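Local atomic coordinates of putative oxidoreductase (Salmonella enterica subsp. enterica serovar Typhimurium, PDB entry 3NX4), a protein that binds NADP(H) and probably catalyses the NADPH-dependent reduction of acryloyl-CoA, as a member of the medium-chain dehydrogenase/reductase family. Residues Arg180-Tyr186 with Asn313-Gly317; Ser37-Asp43 with Gly62-Ala66; Glu139-Pro145 with Lys169-Gln173. All coordinates share one frame; numbering follows the deposited sequence.

Interaction 1: residues Arg180-Tyr186 with Asn313-Gly317; sequences RESTHGY and NQVQG. With NAP (NADP nicotinamide-adenine-dinucleotide phosphate), chain C.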
loop_
_atom_site.group_PDB
_atom_site.type_symbol
_atom_site.label_atom_id
_atom_site.label_comp_id
_atom_site.label_asym_id
_atom_site.label_seq_id
_atom_site.Cartn_x
_atom_site.Cartn_y
_atom_site.Cartn_z
ATOM N N ARG A 180 -1.023 -0.742 27.208
ATOM C CA ARG A 180 -1.506 -1.026 28.562
ATOM C C ARG A 180 -1.019 -2.373 29.083
ATOM O O ARG A 180 -1.380 -3.420 28.553
ATOM C CB ARG A 180 -3.042 -0.990 28.607
ATOM C CG ARG A 180 -3.667 0.366 28.281
ATOM C CD ARG A 180 -5.201 0.305 28.371
ATOM N NE ARG A 180 -5.775 -0.525 27.311
ATOM C CZ ARG A 180 -6.964 -1.125 27.376
ATOM N NH1 ARG A 180 -7.721 -1.007 28.464
ATOM N NH2 ARG A 180 -7.392 -1.860 26.358
ATOM N N GLU A 181 -0.219 -2.344 30.143
ATOM C CA GLU A 181 0.268 -3.568 30.752
ATOM C C GLU A 181 -0.875 -4.487 31.241
ATOM O O GLU A 181 -0.717 -5.702 31.342
ATOM C CB GLU A 181 1.171 -3.214 31.930
ATOM C CG GLU A 181 1.937 -4.383 32.473
ATOM C CD GLU A 181 3.119 -4.718 31.603
ATOM O OE1 GLU A 181 3.518 -3.843 30.808
ATOM O OE2 GLU A 181 3.644 -5.847 31.710
ATOM N N SER A 182 -2.024 -3.905 31.543
ATOM C CA SER A 182 -3.118 -4.682 32.115
ATOM C C SER A 182 -3.765 -5.646 31.119
ATOM O O SER A 182 -4.506 -6.553 31.512
ATOM C CB SER A 182 -4.177 -3.753 32.708
ATOM O OG SER A 182 -4.790 -2.964 31.707
ATOM N N THR A 183 -3.491 -5.448 29.830
ATOM C CA THR A 183 -4.109 -6.267 28.788
ATOM C C THR A 183 -3.266 -7.492 28.435
ATOM O O THR A 183 -3.681 -8.315 27.621
ATOM C CB THR A 183 -4.263 -5.480 27.461
ATOM O OG1 THR A 183 -2.959 -5.206 26.934
ATOM C CG2 THR A 183 -5.005 -4.176 27.678
ATOM N N HIS A 184 -2.075 -7.613 29.013
ATOM C CA HIS A 184 -1.144 -8.640 28.531
ATOM C C HIS A 184 -1.641 -10.079 28.681
ATOM O O HIS A 184 -1.469 -10.890 27.769
ATOM C CB HIS A 184 0.256 -8.464 29.134
ATOM C CG HIS A 184 0.975 -7.259 28.612
ATOM N ND1 HIS A 184 2.347 -7.123 28.661
ATOM C CD2 HIS A 184 0.506 -6.134 28.020
ATOM C CE1 HIS A 184 2.692 -5.966 28.125
ATOM N NE2 HIS A 184 1.594 -5.345 27.732
ATOM N N GLY A 185 -2.241 -10.399 29.825
ATOM C CA GLY A 185 -2.771 -11.734 30.036
ATOM C C GLY A 185 -3.897 -12.042 29.057
ATOM O O GLY A 185 -4.009 -13.148 28.528
ATOM N N TYR A 186 -4.741 -11.050 28.817
ATOM C CA TYR A 186 -5.853 -11.202 27.900
ATOM C C TYR A 186 -5.312 -11.469 26.487
ATOM O O TYR A 186 -5.798 -12.355 25.787
ATOM C CB TYR A 186 -6.727 -9.946 27.954
ATOM C CG TYR A 186 -7.710 -9.793 26.813
ATOM C CD1 TYR A 186 -8.887 -10.540 26.774
ATOM C CD2 TYR A 186 -7.481 -8.877 25.794
ATOM C CE1 TYR A 186 -9.798 -10.388 25.731
ATOM C CE2 TYR A 186 -8.384 -8.727 24.740
ATOM C CZ TYR A 186 -9.534 -9.480 24.719
ATOM O OH TYR A 186 -10.428 -9.315 23.682
ATOM N N ASN A 313 -10.027 4.565 26.295
ATOM C CA ASN A 313 -9.182 3.385 26.271
ATOM C C ASN A 313 -9.215 2.658 27.608
ATOM O O ASN A 313 -8.171 2.305 28.160
ATOM C CB ASN A 313 -7.745 3.768 25.899
ATOM C CG ASN A 313 -6.887 2.561 25.583
ATOM O OD1 ASN A 313 -7.397 1.507 25.212
ATOM N ND2 ASN A 313 -5.585 2.704 25.746
ATOM N N GLN A 314 -10.424 2.444 28.126
ATOM C CA GLN A 314 -10.610 1.734 29.384
ATOM C C GLN A 314 -11.378 0.418 29.233
ATOM O O GLN A 314 -11.867 -0.134 30.217
ATOM C CB GLN A 314 -11.311 2.631 30.411
ATOM C CG GLN A 314 -10.555 3.913 30.727
ATOM C CD GLN A 314 -11.291 4.795 31.717
ATOM O OE1 GLN A 314 -12.366 4.439 32.201
ATOM N NE2 GLN A 314 -10.713 5.952 32.027
ATOM N N VAL A 315 -11.484 -0.087 28.011
ATOM C CA VAL A 315 -12.101 -1.390 27.802
ATOM C C VAL A 315 -11.182 -2.282 26.989
ATOM O O VAL A 315 -10.279 -1.796 26.316
ATOM C CB VAL A 315 -13.463 -1.272 27.080
ATOM C CG1 VAL A 315 -14.465 -0.542 27.963
ATOM C CG2 VAL A 315 -13.298 -0.567 25.757
ATOM N N GLN A 316 -11.398 -3.590 27.061
ATOM C CA GLN A 316 -10.705 -4.498 26.155
ATOM C C GLN A 316 -11.702 -5.440 25.477
ATOM O O GLN A 316 -12.764 -5.725 26.019
ATOM C CB GLN A 316 -9.601 -5.268 26.886
ATOM C CG GLN A 316 -10.060 -6.089 28.073
ATOM C CD GLN A 316 -8.889 -6.725 28.794
ATOM O OE1 GLN A 316 -7.829 -6.120 28.920
ATOM N NE2 GLN A 316 -9.065 -7.961 29.245
ATOM N N GLY A 317 -11.376 -5.904 24.277
ATOM C CA GLY A 317 -12.268 -6.810 23.580
ATOM C C GLY A 317 -13.430 -6.110 22.900
ATOM O O GLY A 317 -13.306 -4.979 22.435
HETATM P PA NAP C . -10.831 -0.064 19.981
HETATM O O1A NAP C . -11.529 -1.259 20.486
HETATM O O2A NAP C . -10.972 1.184 20.747
HETATM O O5B NAP C . -9.289 -0.398 19.725
HETATM C C5B NAP C . -8.388 0.659 19.544
HETATM C C4B NAP C . -7.127 0.241 20.285
HETATM O O4B NAP C . -6.102 1.144 19.973
HETATM C C3B NAP C . -7.301 0.282 21.805
HETATM O O3B NAP C . -7.699 -0.983 22.298
HETATM C C2B NAP C . -5.908 0.633 22.293
HETATM O O2B NAP C . -5.198 -0.575 22.429
HETATM C C1B NAP C . -5.304 1.390 21.123
HETATM N N9A NAP C . -5.301 2.843 21.351
HETATM C C8A NAP C . -6.333 3.618 21.818
HETATM N N7A NAP C . -5.910 4.906 21.846
HETATM C C5A NAP C . -4.641 4.958 21.392
HETATM C C6A NAP C . -3.743 6.004 21.219
HETATM N N6A NAP C . -4.077 7.252 21.520
HETATM N N1A NAP C . -2.491 5.736 20.723
HETATM C C2A NAP C . -2.127 4.444 20.409
HETATM N N3A NAP C . -3.017 3.406 20.589
HETATM C C4A NAP C . -4.250 3.665 21.076
HETATM O O3 NAP C . -11.346 0.261 18.483
HETATM P PN NAP C . -11.842 -0.740 17.335
HETATM O O1N NAP C . -13.322 -0.790 17.299
HETATM O O2N NAP C . -11.077 -1.996 17.504
HETATM O O5D NAP C . -11.299 0.078 16.058
HETATM C C5D NAP C . -9.910 0.264 15.919
HETATM C C4D NAP C . -9.642 1.350 14.888
HETATM O O4D NAP C . -10.085 0.886 13.636
HETATM C C3D NAP C . -10.433 2.614 15.182
HETATM O O3D NAP C . -9.655 3.735 14.822
HETATM C C2D NAP C . -11.634 2.517 14.271
HETATM O O2D NAP C . -12.099 3.789 13.890
HETATM C C1D NAP C . -11.027 1.785 13.091
HETATM N N1N NAP C . -11.996 1.031 12.286
HETATM C C2N NAP C . -12.144 1.381 10.974
HETATM C C3N NAP C . -13.026 0.698 10.142
HETATM C C7N NAP C . -12.762 0.771 8.663
HETATM O O7N NAP C . -13.831 0.727 7.754
HETATM N N7N NAP C . -11.504 0.880 8.251
HETATM C C4N NAP C . -13.764 -0.363 10.666
HETATM C C5N NAP C . -13.600 -0.717 12.013
HETATM C C6N NAP C . -12.700 -0.014 12.812
HETATM P P2B NAP C . -4.095 -0.760 23.603
HETATM O O1X NAP C . -3.795 -2.232 23.691
HETATM O O2X NAP C . -2.840 -0.002 23.241
HETATM O O3X NAP C . -4.688 -0.245 24.886
HETATM O O HOH W 1 -9.500 -2.678 30.049
HETATM O O HOH W 2 -7.183 -4.369 30.834
#

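Interaction 2: residues Ser37-Asp43 with Gly62-Ala66; sequences SSLNYKD and GIDFA. With NAP (NADP nicotinamide-adenine-dinucleotide phosphate), chain C.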
loop_
_atom_site.group_PDB
_atom_site.type_symbol
_atom_site.label_atom_id
_atom_site.label_comp_id
_atom_site.label_asym_id
_atom_site.label_seq_id
_atom_site.Cartn_x
_atom_site.Cartn_y
_atom_site.Cartn_z
ATOM N N SER A 37 -26.890 -5.602 19.085
ATOM C CA SER A 37 -26.046 -4.638 18.394
ATOM C C SER A 37 -24.660 -4.688 19.045
ATOM O O SER A 37 -24.366 -5.610 19.808
ATOM C CB SER A 37 -26.643 -3.229 18.448
ATOM O OG SER A 37 -25.889 -2.321 17.651
ATOM N N SER A 38 -23.808 -3.714 18.740
ATOM C CA SER A 38 -22.506 -3.633 19.386
ATOM C C SER A 38 -22.015 -2.196 19.425
ATOM O O SER A 38 -22.632 -1.307 18.847
ATOM C CB SER A 38 -21.482 -4.538 18.678
ATOM O OG SER A 38 -20.855 -3.888 17.586
ATOM N N LEU A 39 -20.925 -1.961 20.144
ATOM C CA LEU A 39 -20.299 -0.651 20.137
ATOM C C LEU A 39 -18.918 -0.763 19.522
ATOM O O LEU A 39 -18.055 -1.469 20.046
ATOM C CB LEU A 39 -20.162 -0.098 21.552
ATOM C CG LEU A 39 -21.465 0.175 22.294
ATOM C CD1 LEU A 39 -21.170 0.775 23.679
ATOM C CD2 LEU A 39 -22.348 1.098 21.472
ATOM N N ASN A 40 -18.718 -0.056 18.415
ATOM C CA ASN A 40 -17.410 0.058 17.789
ATOM C C ASN A 40 -16.802 1.406 18.125
ATOM O O ASN A 40 -17.480 2.290 18.639
ATOM C CB ASN A 40 -17.543 -0.064 16.267
ATOM C CG ASN A 40 -18.096 -1.403 15.842
ATOM O OD1 ASN A 40 -17.337 -2.356 15.646
ATOM N ND2 ASN A 40 -19.428 -1.492 15.700
ATOM N N TYR A 41 -15.521 1.566 17.821
ATOM C CA TYR A 41 -14.861 2.845 18.024
ATOM C C TYR A 41 -15.662 3.955 17.346
ATOM O O TYR A 41 -15.864 5.027 17.917
ATOM C CB TYR A 41 -13.424 2.799 17.484
ATOM C CG TYR A 41 -12.593 4.003 17.859
ATOM C CD1 TYR A 41 -12.381 5.037 16.952
ATOM C CD2 TYR A 41 -12.034 4.117 19.129
ATOM C CE1 TYR A 41 -11.626 6.142 17.294
ATOM C CE2 TYR A 41 -11.276 5.221 19.479
ATOM C CZ TYR A 41 -11.078 6.232 18.560
ATOM O OH TYR A 41 -10.328 7.333 18.908
ATOM N N LYS A 42 -16.132 3.696 16.128
ATOM C CA LYS A 42 -16.879 4.720 15.408
ATOM C C LYS A 42 -18.189 5.068 16.127
ATOM O O LYS A 42 -18.574 6.233 16.183
ATOM C CB LYS A 42 -17.135 4.315 13.949
ATOM C CG LYS A 42 -17.446 5.515 13.056
ATOM C CD LYS A 42 -18.125 5.130 11.751
ATOM C CE LYS A 42 -17.233 4.287 10.880
ATOM N NZ LYS A 42 -17.831 4.096 9.523
ATOM N N ASP A 43 -18.865 4.059 16.677
ATOM C CA ASP A 43 -20.077 4.291 17.461
ATOM C C ASP A 43 -19.758 5.139 18.699
ATOM O O ASP A 43 -20.546 5.997 19.095
ATOM C CB ASP A 43 -20.707 2.972 17.923
ATOM C CG ASP A 43 -21.160 2.094 16.781
ATOM O OD1 ASP A 43 -21.844 2.603 15.864
ATOM O OD2 ASP A 43 -20.838 0.883 16.810
ATOM N N GLY A 62 -25.248 3.390 15.827
ATOM C CA GLY A 62 -25.084 1.951 15.785
ATOM C C GLY A 62 -24.901 1.479 14.353
ATOM O O GLY A 62 -25.867 1.398 13.588
ATOM N N ILE A 63 -23.661 1.161 13.994
ATOM C CA ILE A 63 -23.344 0.781 12.626
ATOM C C ILE A 63 -23.588 -0.708 12.386
ATOM O O ILE A 63 -23.482 -1.184 11.257
ATOM C CB ILE A 63 -21.883 1.157 12.255
ATOM C CG1 ILE A 63 -20.881 0.368 13.105
ATOM C CG2 ILE A 63 -21.658 2.657 12.431
ATOM C CD1 ILE A 63 -19.421 0.783 12.871
ATOM N N ASP A 64 -23.913 -1.437 13.450
ATOM C CA ASP A 64 -24.174 -2.869 13.345
ATOM C C ASP A 64 -25.534 -3.217 13.938
ATOM O O ASP A 64 -26.017 -2.536 14.839
ATOM C CB ASP A 64 -23.137 -3.676 14.147
ATOM C CG ASP A 64 -21.707 -3.354 13.782
ATOM O OD1 ASP A 64 -21.450 -2.920 12.639
ATOM O OD2 ASP A 64 -20.828 -3.577 14.648
ATOM N N PHE A 65 -26.130 -4.300 13.455
ATOM C CA PHE A 65 -27.229 -4.937 14.176
ATOM C C PHE A 65 -27.454 -6.354 13.666
ATOM O O PHE A 65 -27.018 -6.710 12.571
ATOM C CB PHE A 65 -28.524 -4.100 14.146
ATOM C CG PHE A 65 -29.182 -4.009 12.776
ATOM C CD1 PHE A 65 -29.786 -5.115 12.202
ATOM C CD2 PHE A 65 -29.202 -2.807 12.079
ATOM C CE1 PHE A 65 -30.406 -5.024 10.942
ATOM C CE2 PHE A 65 -29.816 -2.709 10.834
ATOM C CZ PHE A 65 -30.414 -3.821 10.264
ATOM N N ALA A 66 -28.108 -7.168 14.484
ATOM C CA ALA A 66 -28.571 -8.476 14.052
ATOM C C ALA A 66 -29.979 -8.685 14.600
ATOM O O ALA A 66 -30.258 -8.353 15.751
ATOM C CB ALA A 66 -27.645 -9.558 14.547
HETATM P PA NAP C . -10.831 -0.064 19.981
HETATM O O1A NAP C . -11.529 -1.259 20.486
HETATM O O2A NAP C . -10.972 1.184 20.747
HETATM O O5B NAP C . -9.289 -0.398 19.725
HETATM C C5B NAP C . -8.388 0.659 19.544
HETATM C C4B NAP C . -7.127 0.241 20.285
HETATM O O4B NAP C . -6.102 1.144 19.973
HETATM C C3B NAP C . -7.301 0.282 21.805
HETATM O O3B NAP C . -7.699 -0.983 22.298
HETATM C C2B NAP C . -5.908 0.633 22.293
HETATM O O2B NAP C . -5.198 -0.575 22.429
HETATM C C1B NAP C . -5.304 1.390 21.123
HETATM N N9A NAP C . -5.301 2.843 21.351
HETATM C C8A NAP C . -6.333 3.618 21.818
HETATM N N7A NAP C . -5.910 4.906 21.846
HETATM C C5A NAP C . -4.641 4.958 21.392
HETATM C C6A NAP C . -3.743 6.004 21.219
HETATM N N6A NAP C . -4.077 7.252 21.520
HETATM N N1A NAP C . -2.491 5.736 20.723
HETATM C C2A NAP C . -2.127 4.444 20.409
HETATM N N3A NAP C . -3.017 3.406 20.589
HETATM C C4A NAP C . -4.250 3.665 21.076
HETATM O O3 NAP C . -11.346 0.261 18.483
HETATM P PN NAP C . -11.842 -0.740 17.335
HETATM O O1N NAP C . -13.322 -0.790 17.299
HETATM O O2N NAP C . -11.077 -1.996 17.504
HETATM O O5D NAP C . -11.299 0.078 16.058
HETATM C C5D NAP C . -9.910 0.264 15.919
HETATM C C4D NAP C . -9.642 1.350 14.888
HETATM O O4D NAP C . -10.085 0.886 13.636
HETATM C C3D NAP C . -10.433 2.614 15.182
HETATM O O3D NAP C . -9.655 3.735 14.822
HETATM C C2D NAP C . -11.634 2.517 14.271
HETATM O O2D NAP C . -12.099 3.789 13.890
HETATM C C1D NAP C . -11.027 1.785 13.091
HETATM N N1N NAP C . -11.996 1.031 12.286
HETATM C C2N NAP C . -12.144 1.381 10.974
HETATM C C3N NAP C . -13.026 0.698 10.142
HETATM C C7N NAP C . -12.762 0.771 8.663
HETATM O O7N NAP C . -13.831 0.727 7.754
HETATM N N7N NAP C . -11.504 0.880 8.251
HETATM C C4N NAP C . -13.764 -0.363 10.666
HETATM C C5N NAP C . -13.600 -0.717 12.013
HETATM C C6N NAP C . -12.700 -0.014 12.812
HETATM P P2B NAP C . -4.095 -0.760 23.603
HETATM O O1X NAP C . -3.795 -2.232 23.691
HETATM O O2X NAP C . -2.840 -0.002 23.241
HETATM O O3X NAP C . -4.688 -0.245 24.886
HETATM O O HOH W 3 -23.177 -0.577 16.295
HETATM O O HOH W 4 -22.907 5.103 15.350
#

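Interaction 3: residues Glu139-Pro145 with Lys169-Gln173; sequences EDAGIRP and KLGYQ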
loop_
_atom_site.group_PDB
_atom_site.type_symbol
_atom_site.label_atom_id
_atom_site.label_comp_id
_atom_site.label_asym_id
_atom_site.label_seq_id
_atom_site.Cartn_x
_atom_site.Cartn_y
_atom_site.Cartn_z
ATOM N N GLU A 139 -3.340 -12.178 3.086
ATOM C CA GLU A 139 -3.394 -13.339 2.202
ATOM C C GLU A 139 -3.270 -12.956 0.714
ATOM O O GLU A 139 -2.539 -13.609 -0.043
ATOM C CB GLU A 139 -4.678 -14.145 2.447
ATOM C CG GLU A 139 -4.698 -14.835 3.788
ATOM C CD GLU A 139 -6.036 -15.491 4.122
ATOM O OE1 GLU A 139 -7.040 -15.235 3.414
ATOM O OE2 GLU A 139 -6.077 -16.272 5.099
ATOM N N ASP A 140 -3.993 -11.919 0.295
ATOM C CA ASP A 140 -3.873 -11.390 -1.067
ATOM C C ASP A 140 -2.418 -11.038 -1.394
ATOM O O ASP A 140 -1.983 -11.132 -2.540
ATOM C CB ASP A 140 -4.720 -10.121 -1.237
ATOM C CG ASP A 140 -6.220 -10.402 -1.269
ATOM O OD1 ASP A 140 -6.619 -11.582 -1.388
ATOM O OD2 ASP A 140 -7.000 -9.424 -1.191
ATOM N N ALA A 141 -1.676 -10.597 -0.387
ATOM C CA ALA A 141 -0.284 -10.187 -0.575
ATOM C C ALA A 141 0.659 -11.384 -0.534
ATOM O O ALA A 141 1.869 -11.239 -0.712
ATOM C CB ALA A 141 0.112 -9.149 0.497
ATOM N N GLY A 142 0.104 -12.567 -0.280
ATOM C CA GLY A 142 0.904 -13.781 -0.232
ATOM C C GLY A 142 1.651 -13.978 1.083
ATOM O O GLY A 142 2.619 -14.732 1.149
ATOM N N ILE A 143 1.210 -13.302 2.137
ATOM C CA ILE A 143 1.847 -13.489 3.451
ATOM C C ILE A 143 1.348 -14.775 4.125
ATOM O O ILE A 143 0.204 -14.843 4.558
ATOM C CB ILE A 143 1.592 -12.304 4.414
ATOM C CG1 ILE A 143 1.942 -10.961 3.761
ATOM C CG2 ILE A 143 2.411 -12.492 5.693
ATOM C CD1 ILE A 143 3.317 -10.930 3.102
ATOM N N ARG A 144 2.208 -15.789 4.206
ATOM C CA ARG A 144 1.820 -17.090 4.755
ATOM C C ARG A 144 2.433 -17.233 6.154
ATOM O O ARG A 144 3.407 -16.552 6.472
ATOM C CB ARG A 144 2.357 -18.221 3.870
ATOM C CG ARG A 144 1.934 -18.154 2.397
ATOM C CD ARG A 144 2.721 -19.174 1.567
ATOM N NE ARG A 144 4.161 -18.916 1.607
ATOM C CZ ARG A 144 5.073 -19.659 0.989
ATOM N NH1 ARG A 144 4.704 -20.728 0.274
ATOM N NH2 ARG A 144 6.359 -19.329 1.081
ATOM N N PRO A 145 1.874 -18.128 6.984
ATOM C CA PRO A 145 2.449 -18.331 8.320
ATOM C C PRO A 145 3.934 -18.659 8.294
ATOM O O PRO A 145 4.664 -18.271 9.209
ATOM C CB PRO A 145 1.647 -19.526 8.862
ATOM C CG PRO A 145 0.304 -19.400 8.197
ATOM C CD PRO A 145 0.632 -18.904 6.787
ATOM N N LYS A 169 -5.352 -18.774 14.959
ATOM C CA LYS A 169 -6.027 -19.965 14.433
ATOM C C LYS A 169 -5.416 -20.394 13.109
ATOM O O LYS A 169 -5.261 -21.587 12.847
ATOM C CB LYS A 169 -7.525 -19.698 14.230
ATOM C CG LYS A 169 -8.324 -20.943 13.871
ATOM C CD LYS A 169 -8.366 -21.138 12.347
ATOM C CE LYS A 169 -9.336 -22.269 11.949
ATOM N NZ LYS A 169 -9.382 -22.438 10.465
ATOM N N LEU A 170 -5.078 -19.410 12.275
ATOM C CA LEU A 170 -4.557 -19.674 10.946
ATOM C C LEU A 170 -3.098 -20.121 10.956
ATOM O O LEU A 170 -2.541 -20.427 9.909
ATOM C CB LEU A 170 -4.733 -18.451 10.036
ATOM C CG LEU A 170 -6.221 -18.226 9.743
ATOM C CD1 LEU A 170 -6.496 -16.814 9.243
ATOM C CD2 LEU A 170 -6.793 -19.304 8.771
ATOM N N GLY A 171 -2.485 -20.156 12.137
ATOM C CA GLY A 171 -1.137 -20.684 12.272
ATOM C C GLY A 171 0.006 -19.669 12.285
ATOM O O GLY A 171 1.172 -20.063 12.279
ATOM N N TYR A 172 -0.301 -18.377 12.332
ATOM C CA TYR A 172 0.764 -17.368 12.346
ATOM C C TYR A 172 1.424 -17.197 13.721
ATOM O O TYR A 172 0.799 -17.403 14.752
ATOM C CB TYR A 172 0.232 -16.006 11.915
ATOM C CG TYR A 172 -0.203 -15.934 10.467
ATOM C CD1 TYR A 172 -1.473 -16.356 10.087
ATOM C CD2 TYR A 172 0.653 -15.434 9.483
ATOM C CE1 TYR A 172 -1.891 -16.295 8.747
ATOM C CE2 TYR A 172 0.245 -15.363 8.137
ATOM C CZ TYR A 172 -1.028 -15.794 7.780
ATOM O OH TYR A 172 -1.447 -15.732 6.448
ATOM N N GLN A 173 2.660 -16.727 13.724
ATOM C CA GLN A 173 3.283 -16.265 14.941
ATOM C C GLN A 173 2.831 -14.809 14.999
ATOM O O GLN A 173 3.000 -14.094 14.038
ATOM C CB GLN A 173 4.799 -16.350 14.843
ATOM C CG GLN A 173 5.325 -17.758 14.925
ATOM C CD GLN A 173 5.068 -18.363 16.267
ATOM O OE1 GLN A 173 5.324 -17.746 17.284
ATOM N NE2 GLN A 173 4.555 -19.571 16.280
HETATM O O HOH W 5 -3.783 -17.240 6.027
HETATM O O HOH W 6 3.877 -16.465 11.247
#

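Interaction 1: residues Arg180-Tyr186 with Asn313-Gly317
The guanidinium of Arg180 and the amide of Asn313 converge on one oxygen of the 2'-phosphate of NADP. NE of Arg180 donates to O3X of the nucleotide at 2.7 Å in a fairly straight bond that lies near the guanidinium plane, while ND2 of Asn313 donates to the same O3X at 3.2 Å. The two side chains run alongside each other, pointing opposite ways, with their flat groups 54° apart, and OD1 of Asn313 sits over one face of the guanidinium, toward its rim. Thr183 CG2 covers the opposite face, so the group is sandwiched. Its far end is held as well: NH2 gives a bent hydrogen bond to the carbonyl of Val315 (NH2 to O 2.9 Å), approaching from above the carbonyl plane, and also reaches Ser156 OG. A bend at chi3 (-68°) turns the arginine's end toward this loop.

Farther along, the amide of Gln316 lies stacked on the ring of Tyr186, the planes 30° apart and NE2 3.3 Å from the ring's CG. OE1 of Gln316 points the other way, past Thr183 CG2, and takes a hydrogen bond from a water that also meets Ser182 OG. The phenol oxygen of Tyr186 reaches to within 3.1 Å of CA of Gly317, and its hydrogen-bond partner is Ser161 OG. Thr183 OG1 bonds back to the carbonyl of Arg180, closing the turn that leads into helix 184-190. Bonding of this 2'-phosphate by an arginine just beyond the second strand of a Rossmann fold is characteristic of an NADP(H)-specific cofactor site.

Interaction 2: residues Ser37-Asp43 with Gly62-Ala66
Asp64 receives two donors from segment 37-43 on a single carboxylate oxygen, in the GroES-like catalytic domain of this medium-chain dehydrogenase/reductase, where strands 30-39 and 64-72 run antiparallel. ND2 of Asn40 meets OD2 of Asp64 at 2.7 Å in a nearly straight bond; the acceptor lies in the amide plane, but the amide comes down from above the carboxylate, the two planes standing 85° apart. Ser38 OG donates to the anti lone pair of that OD2. One residue back, Ser37 OG bonds to the carbonyl O of Asp64 at 2.8 Å from above the carbonyl plane.

Asp43 faces both ways. Its OD1 accepts from N of Ile63, while OD2 of Asp43 holds Asn40 of its own segment, accepting from Asn40 N at 2.8 Å. The same OD2 of Asp43 takes ND2 of Asn40 at 3.0 Å, so one amide nitrogen lies between two nearby acids and may offset some of their repulsion. A water adds to the network, donating to Ser38 O and Asp43 OD2 and accepting from N of Asp64. With CG1 between the backbone N and the carbonyl carbon (chi1 64°), Ile63 brings CG1 to 3.5 Å from ND2 of Asn40, a tight apolar cover on that amide.

Outside this shell, Thr126 on helix 118-140 binds OD1 of Asp64, and Arg318 reaches Ser38 OG. Helix 41-48 starts just after Asn40, placing Tyr41 beside the cofactor with its CB and ring along the pyrophosphate and nicotinamide ribose. There Tyr41 N donates to NADP O1N at 3.3 Å.

Interaction 3: residues Glu139-Pro145 with Lys169-Gln173
A CH-pi contact between Pro145 and Tyr172 is the centre of this interaction. CG of Pro145 sits 3.8 Å from the centroid of the phenol ring and only 8° off its normal, placed over the middle of the face. CD of Pro145 lies 3.7 Å from CZ of Tyr172, and CA is over the same face near CD2, so the proline covers the ring from the CG side to the hydroxyl side. The backbone of Arg144 runs on beside it, its C 3.5 Å from CE2 of Tyr172. A chi1 of -67°, which sets CG of Tyr172 beside its own backbone N, swings the ring back across the chain to meet Pro145.

Apolar packing away from the ring face is lighter, with CG2 of Ile143 approaching CE2 of Tyr172. Separate from this are van der Waals contacts of carbon with oxygen: Leu170 brings CD1 near the carboxylate of Glu139, and Pro145 has CG beside O of Leu170 and CB beside O of Gly171. Both helices, 118-140 and 158-169, end in Schellman motifs, at Gly142 and Gly171, just before the residues that meet.

Polar contacts lie at the rim of the phenol. The hydroxyl of Tyr172 donates to O of Ile143 at 2.7 Å, with that oxygen close to the ring plane. A water, also in the ring plane, donates to OH of Tyr172 (2.8 Å) and to OE2 of Glu139, whose OE1 forms a salt bridge to Arg281. A second water joins O of Pro145 to N of Gln173. With its OH both giving and receiving a hydrogen bond and one face lying on proline, the phenol is fixed in tilt as well as in position, joining the two loops that lead toward strands 150-152 and 174-178.

Along the chain the contacts follow in series: interaction 2 first, in the GroES-like part, then interaction 3, then interaction 1, whose second segment comes near the C-terminus. Interactions 1 and 2 both touch the cofactor, their centres about 20 Å apart, one at the adenosine 2'-phosphate and the other along the pyrophosphate and nicotinamide ribose. The centre of interaction 3 is about 25 Å and 28 Å from those of interactions 1 and 2. Interactions 1 and 3 both flank the parallel sheet, at the two ends of strand 174-178. Interaction 1 joins the nucleotide-binding fold to the loop before strand 318-322 of the other sheet, whereas interaction 2 stays within the catalytic domain, meeting the cofactor through Tyr41.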